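Side-chain contacts in uncharacterized protein (Streptococcus pneumoniae, PDB 3LFT), which probably serves as the substrate-binding component of an ABC importer and binds L-tryptophan in the cleft between its two lobes: residues 9-13 with 14-18; 232-236 with 237-241. One frame throughout, in Å; residues are numbered along the deposited sequence.

Contact 1. Residues 9-13 with 14-18; sequences QFVSH and PSLDL. With TRP (tryptophan), chain C.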
# COMPACT_ATOMS: atom_id res chain seq x y z
N GLN A 9 2.15 -4.28 12.45
CA GLN A 9 1.33 -3.62 11.46
C GLN A 9 1.47 -2.11 11.68
O GLN A 9 1.30 -1.62 12.79
CB GLN A 9 -0.11 -4.08 11.58
CG GLN A 9 -1.02 -3.45 10.53
CD GLN A 9 -2.40 -4.07 10.53
OE1 GLN A 9 -2.56 -5.28 10.73
NE2 GLN A 9 -3.41 -3.23 10.30
N PHE A 10 1.76 -1.37 10.62
CA PHE A 10 2.11 0.04 10.80
C PHE A 10 0.94 0.84 11.38
O PHE A 10 1.15 1.66 12.27
CB PHE A 10 2.57 0.68 9.48
CG PHE A 10 2.79 2.17 9.57
CD1 PHE A 10 3.61 2.72 10.56
CD2 PHE A 10 2.16 3.02 8.67
CE1 PHE A 10 3.79 4.08 10.64
CE2 PHE A 10 2.33 4.40 8.75
CZ PHE A 10 3.15 4.93 9.73
N VAL A 11 -0.28 0.60 10.89
CA VAL A 11 -1.43 1.41 11.26
C VAL A 11 -2.66 0.60 10.89
O VAL A 11 -2.59 -0.33 10.10
CB VAL A 11 -1.42 2.78 10.49
CG1 VAL A 11 -1.65 2.59 8.99
CG2 VAL A 11 -2.42 3.78 11.04
N SER A 12 -3.80 0.98 11.47
CA SER A 12 -5.07 0.40 11.04
C SER A 12 -5.61 1.15 9.84
O SER A 12 -6.03 2.30 9.94
CB SER A 12 -6.09 0.44 12.18
OG SER A 12 -5.69 -0.44 13.21
N HIS A 13 -5.56 0.51 8.68
CA HIS A 13 -6.44 0.89 7.60
C HIS A 13 -6.90 -0.41 6.93
O HIS A 13 -6.24 -1.44 7.07
CB HIS A 13 -5.83 1.99 6.71
CG HIS A 13 -4.68 1.56 5.86
ND1 HIS A 13 -3.39 2.02 6.02
CD2 HIS A 13 -4.68 0.82 4.73
CE1 HIS A 13 -2.63 1.55 5.04
NE2 HIS A 13 -3.39 0.80 4.26
N PRO A 14 -8.06 -0.41 6.25
CA PRO A 14 -8.63 -1.74 5.94
C PRO A 14 -7.77 -2.61 5.05
O PRO A 14 -7.78 -3.84 5.20
CB PRO A 14 -9.95 -1.41 5.24
CG PRO A 14 -10.35 -0.08 5.84
CD PRO A 14 -9.05 0.67 6.08
N SER A 15 -7.00 -2.00 4.16
CA SER A 15 -6.11 -2.80 3.30
C SER A 15 -5.08 -3.58 4.12
O SER A 15 -4.85 -4.76 3.87
CB SER A 15 -5.40 -1.91 2.28
OG SER A 15 -6.32 -1.21 1.46
N LEU A 16 -4.49 -2.93 5.12
CA LEU A 16 -3.51 -3.64 5.94
C LEU A 16 -4.16 -4.75 6.76
O LEU A 16 -3.54 -5.81 6.94
CB LEU A 16 -2.69 -2.70 6.84
CG LEU A 16 -1.94 -1.56 6.15
CD1 LEU A 16 -0.96 -0.92 7.12
CD2 LEU A 16 -1.19 -1.97 4.88
N ASP A 17 -5.36 -4.52 7.26
CA ASP A 17 -6.08 -5.57 7.97
C ASP A 17 -6.30 -6.80 7.09
O ASP A 17 -6.15 -7.93 7.54
CB ASP A 17 -7.43 -5.07 8.47
CG ASP A 17 -7.33 -3.98 9.52
OD1 ASP A 17 -6.33 -3.89 10.25
OD2 ASP A 17 -8.35 -3.28 9.70
N LEU A 18 -6.63 -6.58 5.81
CA LEU A 18 -6.84 -7.67 4.87
C LEU A 18 -5.53 -8.40 4.52
O LEU A 18 -5.52 -9.64 4.42
CB LEU A 18 -7.57 -7.17 3.62
CG LEU A 18 -8.02 -8.20 2.59
CD1 LEU A 18 -8.80 -9.38 3.18
CD2 LEU A 18 -8.84 -7.49 1.53
N TRP C . 2.49 -0.83 0.02
CA TRP C . 2.34 0.12 1.16
C TRP C . 3.68 0.48 1.71
O TRP C . 3.79 0.94 2.85
CB TRP C . 1.43 -0.49 2.24
CG TRP C . 0.05 -0.78 1.70
CD1 TRP C . -0.46 -2.01 1.28
CD2 TRP C . -1.01 0.20 1.49
NE1 TRP C . -1.75 -1.84 0.84
CE2 TRP C . -2.13 -0.56 0.93
CE3 TRP C . -1.08 1.56 1.70
CZ2 TRP C . -3.29 0.12 0.61
CZ3 TRP C . -2.27 2.21 1.36
CH2 TRP C . -3.35 1.48 0.83
OXT TRP C . 4.69 0.31 1.00
O HOH W 1 -5.05 -6.28 11.36
O HOH W 2 -6.70 -2.86 12.75

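Contact 2. Residues 232-236 with 237-241; sequences VVIDQ and HDLGV. With TRP (tryptophan), chain C.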
# COMPACT_ATOMS: atom_id res chain seq x y z
N VAL A 232 -6.65 1.34 -10.20
CA VAL A 232 -6.11 0.05 -10.66
C VAL A 232 -5.27 -0.45 -9.49
O VAL A 232 -4.36 0.26 -9.04
CB VAL A 232 -5.29 0.17 -11.95
CG1 VAL A 232 -4.87 -1.21 -12.41
CG2 VAL A 232 -6.11 0.89 -13.03
N VAL A 233 -5.59 -1.65 -9.00
CA VAL A 233 -5.11 -2.07 -7.69
C VAL A 233 -4.70 -3.53 -7.67
O VAL A 233 -5.18 -4.33 -8.46
CB VAL A 233 -6.18 -1.83 -6.58
CG1 VAL A 233 -6.49 -0.33 -6.47
CG2 VAL A 233 -7.46 -2.62 -6.87
N ILE A 234 -3.82 -3.83 -6.73
CA ILE A 234 -3.40 -5.20 -6.49
C ILE A 234 -4.28 -5.82 -5.42
O ILE A 234 -4.78 -5.13 -4.52
CB ILE A 234 -1.96 -5.22 -6.03
CG1 ILE A 234 -1.09 -4.70 -7.17
CG2 ILE A 234 -1.52 -6.62 -5.65
CD1 ILE A 234 0.15 -4.11 -6.66
N ASP A 235 -4.49 -7.14 -5.52
CA ASP A 235 -5.35 -7.85 -4.57
C ASP A 235 -4.65 -7.97 -3.20
O ASP A 235 -3.60 -8.60 -3.08
CB ASP A 235 -5.70 -9.21 -5.17
CG ASP A 235 -6.69 -10.01 -4.36
OD1 ASP A 235 -6.41 -10.34 -3.19
OD2 ASP A 235 -7.75 -10.38 -4.92
N GLN A 236 -5.28 -7.39 -2.18
CA GLN A 236 -4.66 -7.30 -0.86
C GLN A 236 -4.57 -8.65 -0.19
O GLN A 236 -3.56 -8.98 0.44
CB GLN A 236 -5.41 -6.32 0.02
CG GLN A 236 -5.52 -4.91 -0.59
CD GLN A 236 -4.16 -4.28 -0.77
OE1 GLN A 236 -3.54 -3.86 0.22
NE2 GLN A 236 -3.68 -4.19 -2.00
N HIS A 237 -5.63 -9.44 -0.30
CA HIS A 237 -5.57 -10.78 0.28
C HIS A 237 -4.45 -11.63 -0.35
O HIS A 237 -3.73 -12.35 0.35
CB HIS A 237 -6.94 -11.45 0.25
CG HIS A 237 -6.94 -12.82 0.84
ND1 HIS A 237 -6.98 -13.05 2.20
CD2 HIS A 237 -6.86 -14.03 0.25
CE1 HIS A 237 -6.96 -14.35 2.42
NE2 HIS A 237 -6.88 -14.97 1.26
N ASP A 238 -4.29 -11.54 -1.68
CA ASP A 238 -3.18 -12.23 -2.37
C ASP A 238 -1.80 -11.82 -1.83
O ASP A 238 -0.91 -12.66 -1.67
CB ASP A 238 -3.23 -12.01 -3.89
CG ASP A 238 -4.34 -12.79 -4.58
OD1 ASP A 238 -4.91 -13.73 -3.99
OD2 ASP A 238 -4.63 -12.44 -5.74
N LEU A 239 -1.63 -10.53 -1.56
CA LEU A 239 -0.38 -10.04 -0.97
C LEU A 239 -0.12 -10.69 0.36
O LEU A 239 1.01 -11.12 0.67
CB LEU A 239 -0.38 -8.52 -0.80
CG LEU A 239 -0.38 -7.70 -2.09
CD1 LEU A 239 -0.69 -6.25 -1.75
CD2 LEU A 239 0.95 -7.84 -2.83
N GLY A 240 -1.17 -10.80 1.18
CA GLY A 240 -0.99 -11.39 2.50
C GLY A 240 -0.69 -12.88 2.43
O GLY A 240 0.19 -13.38 3.13
N VAL A 241 -1.43 -13.61 1.59
CA VAL A 241 -1.16 -15.05 1.46
C VAL A 241 0.27 -15.30 0.99
O VAL A 241 0.98 -16.16 1.53
CB VAL A 241 -2.17 -15.73 0.51
CG1 VAL A 241 -1.81 -17.20 0.26
CG2 VAL A 241 -3.56 -15.64 1.09
N TRP C . 2.49 -0.83 0.02
CA TRP C . 2.34 0.12 1.16
C TRP C . 3.68 0.48 1.71
O TRP C . 3.79 0.94 2.85
CB TRP C . 1.43 -0.49 2.24
CG TRP C . 0.05 -0.78 1.70
CD1 TRP C . -0.46 -2.01 1.28
CD2 TRP C . -1.01 0.20 1.49
NE1 TRP C . -1.75 -1.84 0.84
CE2 TRP C . -2.13 -0.56 0.93
CE3 TRP C . -1.08 1.56 1.70
CZ2 TRP C . -3.29 0.12 0.61
CZ3 TRP C . -2.27 2.21 1.36
CH2 TRP C . -3.35 1.48 0.83
OXT TRP C . 4.69 0.31 1.00

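Contact 1. Residues 9-13 with 14-18
Gln9 and His13 meet Leu16 and Asp17 in a local contact around the turn that joins strand 3-9 to helix 14-29, beside the bound tryptophan. Gln9 spends both amide hydrogens here. One goes in the amide plane to Asp17 OD1, with NE2 3.0 Å from that oxygen and the N-H almost straight; the other reaches Val11 O from above the carbonyl plane, again with NE2 3.0 Å from the acceptor. The extended chain (CG anti to the backbone N, chi1 -178°) carries the amide across the carboxylate, the two planes 55° apart. Two waters also donate to Asp17 OD1, one bridging to Gln9 OE1 and the other to Ser12 OG, giving this oxygen three donors and limiting the rotation of the carboxylate.

His13 is the N-cap residue. Its carbonyl accepts the Asp17 N-H over 3.2 Å from O to N, the first turn of the helix. Pro14 suits the next position, since an N-terminal helix residue needs no amide hydrogen. With CG set between the backbone N and carbonyl carbon (chi1 71°), the imidazole lies beneath Leu16, whose CG sits over one ring face, 3.6 Å from the ring centroid, in a CH-pi contact. Leu16 is branched enough to do more: CD1 approaches Val11 O at 3.4 Å, and CD2 packs 3.6 Å from CG of the bound tryptophan. His13 NE2 touches CZ3 of the ligand's indole at 3.4 Å, while small Ser15 lets CB come close to CZ2.

Such a first beta-alpha turn, bringing the start of a helix to the ligand, is characteristic of the cleft of type I periplasmic-binding-protein folds.

Contact 2. Residues 232-236 with 237-241
The carboxylates of Asp235 and Asp238 are stacked, their planes 18° apart, so that Asp238 lies over one face of Asp235. In the Gln236 amide, both ends are used: NE2 donates to Ile234 O, which lies in the amide plane 2.9 Å away, and OE1 accepts the indole N-H of the bound tryptophan, 2.8 Å from its NE1. The NE2 bond leaves Gln236 little choice of rotation and turns the oxygen towards the ligand; an amide, with donor and acceptor side by side, suits both tasks. A bend in the chain (chi2 -63°) folds the amide back beside Leu239, whose CD1 is 3.6 Å from NE2.

Asp235 is the N-cap of helix 236-251, at the turn that follows strand 230-233. Its CG stands anti to the backbone N (chi1 -174°), which brings OD1 within 2.9 Å of Asp238 N for a nearly straight capping bond. The amide meets OD1 on the anti side and out of the carboxylate plane. Aspartate is apt here, being short and negatively charged at the positive end of the helix dipole. Asp235 OD1 and Asp238 OD2 are 3.8 Å apart, and the two acids should raise each other's pKa, whereas the helix start and the capping N-H would lower it, so the net shift is not obvious.

Asp235 also closes the first helical turn through its backbone O, which accepts from Leu239 N at 3.1 Å, and Gln236 O does likewise for Gly240 N. Behind the cap, Leu239 turns its apolar branches to Val113 and Ala90. Phe264 of strand 262-264 touches Asp238 and Leu239.

Overall arrangement
Contact 1 comes first along the chain and contact 2 more than two hundred residues later, yet their centres lie 12 Å apart. Each joins the end of a strand to the start of a helix: strand 3-9 of the six-stranded parallel sheet leads into helix 14-29, and strand 230-233 of the small mixed sheet into helix 236-251. The two helix starts pack together, with Ser15 CB 3.4 Å from Gln236 OE1 and Leu18 against Gln236 and His237. Both touch the bound tryptophan, around which Thr71, Thr92, Asp115 and Asn196 supply further hydrogen bonds. The site is therefore assembled from distant parts of the sequence, as expected of a binding-protein cleft.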